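Local atomic coordinates of uroporphyrinogen III synthase (Thermus thermophilus, PDB entry 1WCW), a protein that probably catalyses the ring closure, with inversion of the last pyrrole ring, that turns hydroxymethylbilane into uroporphyrinogen III in tetrapyrrole biosynthesis. Residues K121-L126 against P144-A149. Residues are numbered along the deposited sequence; the frame is centred on the assembly and turned at random.
Sequences KSLLPL and PLLENA
Leu123 and Leu146 form the buried side of this contact. Methyl CD1 of Leu123 meets CD1 of Leu146 at 3.8 Å. The second methyl of Leu146, CD2, lies 4.0 Å from the same Leu123 CD1, so one methyl faces both branches of its partner. The chi1 of Leu146, -139°, is well off a staggered value, and its branches end close to Leu123. Both leucines also rest on Leu64 of strand 62-65. The contact joins helix 120-123 and the 3-10 turn that follows it to helix 144-152, on one face of the mixed sheet. That sheet belongs to one of the two alpha/beta domains of the HemD fold, and 121-126 reaches 144-149 by way of strand 132-137. Glycerol, probably from the crystallisation liquor, sits about 5 Å from the side chain of Leu146.

The other side is more open. Here Leu124, partly exposed, offers a single methyl to two residues one helical turn apart. Its CD2 is 3.7 Å from CD2 of Leu145 and 3.8 Å from CB of Ala149, which is buried. The side chains of Leu124 and Leu145 meet nearly at a right angle. Leu145 is exposed, and it stretches across with CG anti to the backbone N (chi1 -175°). The carbonyl O of Leu124 also accepts a hydrogen bond from NH2 of Arg153.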
loop_
_atom_site.group_PDB
_atom_site.type_symbol
_atom_site.label_atom_id
_atom_site.label_comp_id
_atom_site.label_asym_id
_atom_site.label_seq_id
_atom_site.Cartn_x
_atom_site.Cartn_y
_atom_site.Cartn_z
ATOM N N LYS A 121 12.117 5.261 -0.363
ATOM C CA LYS A 121 13.289 5.961 -0.831
ATOM C C LYS A 121 13.064 7.457 -0.923
ATOM O O LYS A 121 13.996 8.244 -0.688
ATOM C CB LYS A 121 13.757 5.433 -2.170
ATOM C CG LYS A 121 12.675 5.413 -3.251
ATOM C CD LYS A 121 13.241 5.173 -4.675
ATOM C CE LYS A 121 12.077 4.861 -5.678
ATOM N NZ LYS A 121 12.388 4.913 -7.155
ATOM N N SER A 122 11.859 7.918 -1.207
ATOM C CA SER A 122 11.611 9.348 -1.323
ATOM C C SER A 122 11.774 10.041 0.018
ATOM O O SER A 122 11.895 11.279 0.057
ATOM C CB SER A 122 10.201 9.656 -1.863
ATOM O OG SER A 122 9.188 9.295 -0.888
ATOM N N LEU A 123 11.690 9.298 1.135
ATOM C CA LEU A 123 11.852 9.896 2.468
ATOM C C LEU A 123 13.315 10.093 2.851
ATOM O O LEU A 123 13.595 10.871 3.798
ATOM C CB LEU A 123 11.204 9.037 3.549
ATOM C CG LEU A 123 9.680 9.061 3.474
ATOM C CD1 LEU A 123 9.130 8.069 4.464
ATOM C CD2 LEU A 123 9.065 10.464 3.749
ATOM N N LEU A 124 14.260 9.405 2.196
ATOM C CA LEU A 124 15.671 9.607 2.607
ATOM C C LEU A 124 16.147 11.075 2.803
ATOM O O LEU A 124 16.745 11.405 3.843
ATOM C CB LEU A 124 16.570 8.846 1.654
ATOM C CG LEU A 124 16.266 7.355 1.635
ATOM C CD1 LEU A 124 17.104 6.739 0.473
ATOM C CD2 LEU A 124 16.537 6.662 2.979
ATOM N N PRO A 125 15.928 11.987 1.829
ATOM C CA PRO A 125 16.372 13.397 2.006
ATOM C C PRO A 125 15.596 14.175 3.008
ATOM O O PRO A 125 15.968 15.307 3.414
ATOM C CB PRO A 125 16.267 13.971 0.603
ATOM C CG PRO A 125 15.093 13.203 -0.006
ATOM C CD PRO A 125 15.332 11.770 0.480
ATOM N N LEU A 126 14.496 13.586 3.475
ATOM C CA LEU A 126 13.635 14.228 4.448
ATOM C C LEU A 126 13.894 13.659 5.829
ATOM O O LEU A 126 13.202 14.125 6.767
ATOM C CB LEU A 126 12.158 13.989 4.042
ATOM C CG LEU A 126 11.802 14.309 2.604
ATOM C CD1 LEU A 126 10.259 14.060 2.420
ATOM C CD2 LEU A 126 12.081 15.786 2.238
ATOM N N PRO A 144 12.364 -2.369 5.832
ATOM C CA PRO A 144 13.766 -2.313 6.236
ATOM C C PRO A 144 14.599 -1.129 5.788
ATOM O O PRO A 144 15.494 -0.708 6.524
ATOM C CB PRO A 144 14.326 -3.653 5.738
ATOM C CG PRO A 144 13.525 -3.916 4.519
ATOM C CD PRO A 144 12.086 -3.501 4.948
ATOM N N LEU A 145 14.298 -0.599 4.615
ATOM C CA LEU A 145 15.072 0.555 4.165
ATOM C C LEU A 145 14.838 1.720 5.122
ATOM O O LEU A 145 15.794 2.393 5.592
ATOM C CB LEU A 145 14.684 0.874 2.723
ATOM C CG LEU A 145 15.477 1.971 2.035
ATOM C CD1 LEU A 145 15.233 1.903 0.532
ATOM C CD2 LEU A 145 15.046 3.274 2.558
ATOM N N LEU A 146 13.587 1.939 5.516
ATOM C CA LEU A 146 13.241 3.013 6.399
ATOM C C LEU A 146 13.766 2.764 7.765
ATOM O O LEU A 146 14.294 3.685 8.414
ATOM C CB LEU A 146 11.718 3.170 6.420
ATOM C CG LEU A 146 11.066 4.521 6.412
ATOM C CD1 LEU A 146 11.782 5.462 5.408
ATOM C CD2 LEU A 146 9.591 4.342 5.963
ATOM N N GLU A 147 13.577 1.539 8.285
ATOM C CA GLU A 147 14.020 1.251 9.617
ATOM C C GLU A 147 15.501 1.385 9.815
ATOM O O GLU A 147 15.968 1.950 10.792
ATOM C CB GLU A 147 13.568 -0.147 10.058
ATOM C CG GLU A 147 12.117 -0.081 10.403
ATOM C CD GLU A 147 11.684 -1.030 11.536
ATOM O OE1 GLU A 147 12.371 -1.181 12.584
ATOM O OE2 GLU A 147 10.608 -1.614 11.401
ATOM N N ASN A 148 16.234 0.942 8.820
ATOM C CA ASN A 148 17.659 1.049 8.875
ATOM C C ASN A 148 18.082 2.514 8.714
ATOM O O ASN A 148 19.011 2.987 9.422
ATOM C CB ASN A 148 18.274 0.157 7.795
ATOM C CG ASN A 148 18.241 -1.298 8.188
ATOM O OD1 ASN A 148 18.759 -1.664 9.238
ATOM N ND2 ASN A 148 17.635 -2.134 7.359
ATOM N N ALA A 149 17.438 3.255 7.799
ATOM C CA ALA A 149 17.809 4.673 7.666
ATOM C C ALA A 149 17.535 5.465 8.964
ATOM O O ALA A 149 18.352 6.305 9.363
ATOM C CB ALA A 149 17.068 5.287 6.533
#